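Local structure of 6-phosphogluconolactonase (Leishmania braziliensis, 3CSS) at residues 18-23 with 254-259; 51-56 with 88-93. The protein probably hydrolyses 6-phosphogluconolactone to 6-phosphogluconate, the second step in the oxidative stage of the pentose phosphate pathway. One frame throughout, in Å; residues are numbered along the deposited sequence. Where two conformers were deposited one is given.

Interaction 1 (18-23 with 254-259)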
loop_
_atom_site.group_PDB
_atom_site.type_symbol
_atom_site.label_atom_id
_atom_site.label_comp_id
_atom_site.label_asym_id
_atom_site.label_seq_id
_atom_site.Cartn_x
_atom_site.Cartn_y
_atom_site.Cartn_z
ATOM N N SER A 18 7.875 10.840 -8.044
ATOM C CA SER A 18 7.286 9.832 -8.927
ATOM C C SER A 18 8.356 9.131 -9.764
ATOM O O SER A 18 8.307 7.924 -9.918
ATOM C CB SER A 18 6.218 10.465 -9.802
ATOM O OG SER A 18 5.242 11.111 -8.969
ATOM N N PHE A 19 9.335 9.887 -10.260
ATOM C CA PHE A 19 10.453 9.310 -11.035
ATOM C C PHE A 19 11.271 8.356 -10.177
ATOM O O PHE A 19 11.668 7.298 -10.645
ATOM C CB PHE A 19 11.406 10.380 -11.609
ATOM C CG PHE A 19 10.774 11.370 -12.541
ATOM C CD1 PHE A 19 9.536 11.170 -13.102
ATOM C CD2 PHE A 19 11.473 12.515 -12.884
ATOM C CE1 PHE A 19 9.000 12.108 -13.956
ATOM C CE2 PHE A 19 10.934 13.434 -13.727
ATOM C CZ PHE A 19 9.715 13.219 -14.261
ATOM N N ALA A 20 11.520 8.728 -8.919
ATOM C CA ALA A 20 12.282 7.871 -7.995
ATOM C C ALA A 20 11.576 6.551 -7.698
ATOM O O ALA A 20 12.231 5.508 -7.655
ATOM C CB ALA A 20 12.588 8.620 -6.687
ATOM N N ALA A 21 10.253 6.592 -7.522
ATOM C CA ALA A 21 9.450 5.377 -7.265
ATOM C C ALA A 21 9.485 4.491 -8.511
ATOM O O ALA A 21 9.672 3.280 -8.430
ATOM C CB ALA A 21 8.016 5.733 -6.892
ATOM N N ARG A 22 9.342 5.120 -9.673
ATOM C CA ARG A 22 9.392 4.380 -10.934
ATOM C C ARG A 22 10.702 3.601 -11.082
ATOM O O ARG A 22 10.690 2.436 -11.496
ATOM C CB ARG A 22 9.173 5.324 -12.127
ATOM C CG ARG A 22 9.237 4.627 -13.490
ATOM C CD ARG A 22 8.855 5.585 -14.607
ATOM N NE ARG A 22 9.214 5.041 -15.920
ATOM C CZ ARG A 22 10.350 5.290 -16.573
ATOM N NH1 ARG A 22 11.264 6.114 -16.076
ATOM N NH2 ARG A 22 10.572 4.715 -17.751
ATOM N N GLU A 23 11.815 4.238 -10.752
ATOM C CA GLU A 23 13.132 3.589 -10.839
ATOM C C GLU A 23 13.236 2.323 -9.992
ATOM O O GLU A 23 13.812 1.332 -10.424
ATOM C CB GLU A 23 14.255 4.567 -10.455
ATOM C CG GLU A 23 14.564 5.600 -11.534
ATOM C CD GLU A 23 14.810 4.966 -12.906
ATOM O OE1 GLU A 23 15.536 3.943 -12.977
ATOM O OE2 GLU A 23 14.265 5.476 -13.912
ATOM N N THR A 254 12.198 2.342 1.702
ATOM C CA THR A 254 12.571 3.632 1.128
ATOM C C THR A 254 11.474 4.660 1.392
ATOM O O THR A 254 10.313 4.376 1.131
ATOM C CB THR A 254 12.781 3.491 -0.356
ATOM O OG1 THR A 254 13.807 2.505 -0.593
ATOM C CG2 THR A 254 13.133 4.836 -1.016
ATOM N N LEU A 255 11.862 5.818 1.914
ATOM C CA LEU A 255 10.957 6.963 2.126
ATOM C C LEU A 255 11.291 8.043 1.084
ATOM O O LEU A 255 12.389 8.570 1.081
ATOM C CB LEU A 255 11.114 7.553 3.516
ATOM C CG LEU A 255 10.995 6.615 4.712
ATOM C CD1 LEU A 255 10.960 7.457 6.033
ATOM C CD2 LEU A 255 9.793 5.715 4.616
ATOM N N LEU A 256 10.337 8.314 0.191
ATOM C CA LEU A 256 10.418 9.390 -0.792
ATOM C C LEU A 256 9.547 10.537 -0.304
ATOM O O LEU A 256 8.329 10.397 -0.238
ATOM C CB LEU A 256 9.924 8.882 -2.169
ATOM C CG LEU A 256 10.673 7.657 -2.725
ATOM C CD1 LEU A 256 10.040 7.161 -4.047
ATOM C CD2 LEU A 256 12.166 7.911 -2.886
ATOM N N LEU A 257 10.194 11.641 0.069
ATOM C CA LEU A 257 9.563 12.696 0.834
ATOM C C LEU A 257 9.768 14.019 0.131
ATOM O O LEU A 257 10.757 14.187 -0.571
ATOM C CB LEU A 257 10.207 12.782 2.215
ATOM C CG LEU A 257 10.220 11.525 3.081
ATOM C CD1 LEU A 257 10.922 11.855 4.393
ATOM C CD2 LEU A 257 8.792 10.982 3.312
ATOM N N ASP A 258 8.869 14.975 0.365
ATOM C CA ASP A 258 9.085 16.327 -0.118
ATOM C C ASP A 258 9.710 17.119 1.045
ATOM O O ASP A 258 9.892 16.564 2.140
ATOM C CB ASP A 258 7.780 16.922 -0.670
ATOM C CG ASP A 258 6.902 17.542 0.387
ATOM O OD1 ASP A 258 6.123 18.445 -0.002
ATOM O OD2 ASP A 258 6.972 17.160 1.577
ATOM N N PRO A 259 10.074 18.390 0.808
ATOM C CA PRO A 259 10.850 19.083 1.838
ATOM C C PRO A 259 10.109 19.248 3.179
ATOM O O PRO A 259 10.727 19.092 4.244
ATOM C CB PRO A 259 11.196 20.424 1.186
ATOM C CG PRO A 259 11.102 20.164 -0.290
ATOM C CD PRO A 259 9.987 19.166 -0.437
#
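Leu-256, on strand 252-257, pushes its forked end into the side of helix 14-30 at Ala-20 and Ala-21. CD1 reaches the helix backbone itself, with Leu-256 CD1 3.5 Å from Ala-21 N. The methyl of the same residue, Ala-21 CB, is 3.8 Å from Leu-256 CD1, which also touches Ala-20 CB. Of the two alanines CD2 meets only the first, with Leu-256 CD2 3.9 Å from Ala-20 CB. The side chain extends straight off the strand, since CG stands opposite the carbonyl carbon (chi1 -57°) and CD1 continues the line (chi2 176°), carrying that methyl to the helix.

Alanine suits both helix positions: a single methyl leaves room for a leucine branch to rest against the main chain, and the CA atoms of Ala-20 and Leu-256 are only 7.6 Å apart. Leucine suits the strand because it is long enough to bridge that gap and branches where it arrives. Around the pair, Lys-9 of strand 7-10 touches Ala-20 and Leu-256, while Leu-52 of helix 50-59 packs on Ala-21. Leu-255 and Leu-257 alternate to the other sheet face, towards helix 225-232.

The side chains that meet are all hydrocarbon, and the approach to Ala-21 N is van der Waals packing, so the helix is held to the sheet by close fit and burial, without the directional constraint of a polar bond.

Interaction 2 (51-56 with 88-93); sequences RLYEEL and FSMATK
Phe-88 O, on the helix that brings Met-90 and Ala-91 against Tyr-53, is gripped by two donors of one residue: Thr-92 N, 2.8 Å from Phe-88 O in the usual helical bond, and the hydroxyl Thr-92 OG1, also 2.8 Å from Phe-88 O. They come from opposite faces of the carbonyl plane, the hydroxyl bending in from above it with a C=O...O angle of 141°. Threonine suits this place because its short side chain can fold back on its own helix, and OG1 also sits over the centre of one face of the Phe-88 ring.

Across the helices the main partners are Tyr-53 and Met-90, whose side chains cross at about a right angle. The thioether comes to the ring at its edge: Met-90 SD is 3.7 Å from Tyr-53 CD2 and 4.9 Å from the ring centroid, 76° off the ring normal. Met-90 CE continues along the same edge, 3.8 Å from Tyr-53 CE2. Flexible methionine can make this approach because CG leaves anti to the backbone N and the chain then bends at chi2 (-87°) and chi3, turning its end towards the tyrosine. Ala-91, small enough to admit a large ring close to the backbone, has its CA 4.2 Å from Tyr-53 CD2.

Tyrosine suits its buried site by combining an apolar ring with a polar end: OH is hydrogen-bonded to Ser-44 O, which helps fix the ring against Met-90. Leu-43 of strand 39-43 touches both Tyr-53 and Ala-91 from the sheet side. The pair is a Met-aromatic contact; the packing of neighbouring helices on one face of a largely parallel sheet is what is typical of Rossmann-like alpha/beta folds.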
loop_
_atom_site.group_PDB
_atom_site.type_symbol
_atom_site.label_atom_id
_atom_site.label_comp_id
_atom_site.label_asym_id
_atom_site.label_seq_id
_atom_site.Cartn_x
_atom_site.Cartn_y
_atom_site.Cartn_z
ATOM N N ARG A 51 0.333 10.224 -10.100
ATOM C CA ARG A 51 1.269 10.638 -11.130
ATOM C C ARG A 51 2.280 9.539 -11.473
ATOM O O ARG A 51 2.578 9.370 -12.650
ATOM C CB ARG A 51 1.907 11.970 -10.803
ATOM C CG ARG A 51 0.913 13.078 -10.986
ATOM C CD ARG A 51 1.270 14.230 -10.131
ATOM N NE ARG A 51 2.628 14.651 -10.426
ATOM C CZ ARG A 51 3.093 15.852 -10.138
ATOM N NH1 ARG A 51 2.298 16.722 -9.536
ATOM N NH2 ARG A 51 4.335 16.169 -10.448
ATOM N N LEU A 52 2.718 8.749 -10.491
ATOM C CA LEU A 52 3.539 7.570 -10.769
ATOM C C LEU A 52 2.852 6.631 -11.760
ATOM O O LEU A 52 3.455 6.190 -12.747
ATOM C CB LEU A 52 3.840 6.818 -9.481
ATOM C CG LEU A 52 4.496 5.447 -9.604
ATOM C CD1 LEU A 52 5.867 5.533 -10.287
ATOM C CD2 LEU A 52 4.595 4.803 -8.217
ATOM N N TYR A 53 1.596 6.315 -11.490
ATOM C CA TYR A 53 0.834 5.428 -12.348
ATOM C C TYR A 53 0.725 5.967 -13.784
ATOM O O TYR A 53 0.888 5.213 -14.750
ATOM C CB TYR A 53 -0.536 5.122 -11.743
ATOM C CG TYR A 53 -0.484 4.547 -10.334
ATOM C CD1 TYR A 53 0.682 3.934 -9.822
ATOM C CD2 TYR A 53 -1.599 4.595 -9.520
ATOM C CE1 TYR A 53 0.725 3.425 -8.544
ATOM C CE2 TYR A 53 -1.561 4.074 -8.215
ATOM C CZ TYR A 53 -0.401 3.503 -7.732
ATOM O OH TYR A 53 -0.351 3.004 -6.439
ATOM N N GLU A 54 0.485 7.268 -13.910
ATOM C CA GLU A 54 0.419 7.915 -15.213
ATOM C C GLU A 54 1.750 7.782 -15.950
ATOM O O GLU A 54 1.788 7.522 -17.161
ATOM C CB GLU A 54 0.006 9.384 -15.045
ATOM C CG GLU A 54 -1.431 9.540 -14.565
ATOM C CD GLU A 54 -1.835 10.968 -14.355
ATOM O OE1 GLU A 54 -0.979 11.856 -14.524
ATOM O OE2 GLU A 54 -3.016 11.193 -14.038
ATOM N N GLU A 55 2.841 7.958 -15.216
ATOM C CA GLU A 55 4.172 7.854 -15.808
ATOM C C GLU A 55 4.462 6.420 -16.256
ATOM O O GLU A 55 4.980 6.206 -17.346
ATOM C CB GLU A 55 5.248 8.344 -14.850
ATOM C CG GLU A 55 6.628 8.398 -15.484
ATOM C CD GLU A 55 7.551 9.297 -14.737
ATOM O OE1 GLU A 55 7.093 9.906 -13.740
ATOM O OE2 GLU A 55 8.726 9.404 -15.148
ATOM N N LEU A 56 4.126 5.433 -15.426
ATOM C CA LEU A 56 4.226 4.031 -15.852
ATOM C C LEU A 56 3.402 3.755 -17.118
ATOM O O LEU A 56 3.832 3.027 -18.027
ATOM C CB LEU A 56 3.752 3.102 -14.739
ATOM C CG LEU A 56 4.637 3.045 -13.493
ATOM C CD1 LEU A 56 3.893 2.286 -12.367
ATOM C CD2 LEU A 56 6.015 2.403 -13.787
ATOM N N PHE A 88 -9.231 1.691 -6.925
ATOM C CA PHE A 88 -9.325 0.991 -8.196
ATOM C C PHE A 88 -9.640 1.939 -9.347
ATOM O O PHE A 88 -9.030 1.866 -10.404
ATOM C CB PHE A 88 -10.371 -0.104 -8.119
ATOM C CG PHE A 88 -10.479 -0.902 -9.376
ATOM C CD1 PHE A 88 -9.554 -1.900 -9.654
ATOM C CD2 PHE A 88 -11.469 -0.626 -10.298
ATOM C CE1 PHE A 88 -9.656 -2.653 -10.839
ATOM C CE2 PHE A 88 -11.571 -1.360 -11.490
ATOM C CZ PHE A 88 -10.651 -2.376 -11.751
ATOM N N SER A 89 -10.590 2.832 -9.135
ATOM C CA SER A 89 -10.929 3.831 -10.141
ATOM C C SER A 89 -9.705 4.671 -10.491
ATOM O O SER A 89 -9.349 4.829 -11.663
ATOM C CB SER A 89 -12.032 4.750 -9.633
ATOM O OG SER A 89 -12.300 5.766 -10.586
ATOM N N MET A 90 -9.073 5.221 -9.461
ATOM C CA MET A 90 -7.901 6.050 -9.663
ATOM C C MET A 90 -6.814 5.296 -10.435
ATOM O O MET A 90 -6.266 5.815 -11.400
ATOM C CB MET A 90 -7.370 6.552 -8.320
ATOM C CG MET A 90 -6.160 7.457 -8.445
ATOM S SD MET A 90 -4.597 6.560 -8.479
ATOM C CE MET A 90 -4.554 5.861 -6.830
ATOM N N ALA A 91 -6.503 4.072 -10.008
ATOM C CA ALA A 91 -5.454 3.261 -10.645
ATOM C C ALA A 91 -5.792 2.879 -12.088
ATOM O O ALA A 91 -4.918 2.817 -12.950
ATOM C CB ALA A 91 -5.225 1.990 -9.831
ATOM N N THR A 92 -7.075 2.614 -12.327
ATOM C CA THR A 92 -7.573 2.244 -13.652
ATOM C C THR A 92 -7.450 3.411 -14.624
ATOM O O THR A 92 -6.930 3.240 -15.729
ATOM C CB THR A 92 -9.028 1.704 -13.566
ATOM O OG1 THR A 92 -9.028 0.467 -12.851
ATOM C CG2 THR A 92 -9.602 1.464 -14.955
ATOM N N LYS A 93 -7.922 4.589 -14.223
ATOM C CA LYS A 93 -7.842 5.780 -15.070
ATOM C C LYS A 93 -6.398 6.121 -15.396
ATOM O O LYS A 93 -6.070 6.479 -16.539
ATOM C CB LYS A 93 -8.524 6.980 -14.416
ATOM C CG LYS A 93 -10.032 6.863 -14.337
ATOM C CD LYS A 93 -10.644 8.151 -13.820
ATOM C CE LYS A 93 -12.127 7.973 -13.485
ATOM N NZ LYS A 93 -12.871 9.261 -13.606
#

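Along the chain, both segments of interaction 2 fall between the two segments of interaction 1: helices 50-59 and 87-96 come between helix 14-30 and the final strand, 252-257. The centres of the two contacts are about 16 Å apart, yet they meet directly where helices 14-30 and 50-59 lie side by side, with Leu-52 CD1 3.4 Å from Ser-18 O. Both pack against the eight-stranded mixed sheet, interaction 1 towards its edge, interaction 2 over strand 39-43 further in. Helices 14-30, 50-59 and 87-96 thus lie as successive neighbours on one side of the sheet; interaction 1 fixes the first to the C-terminal strand and interaction 2 joins the second to the third.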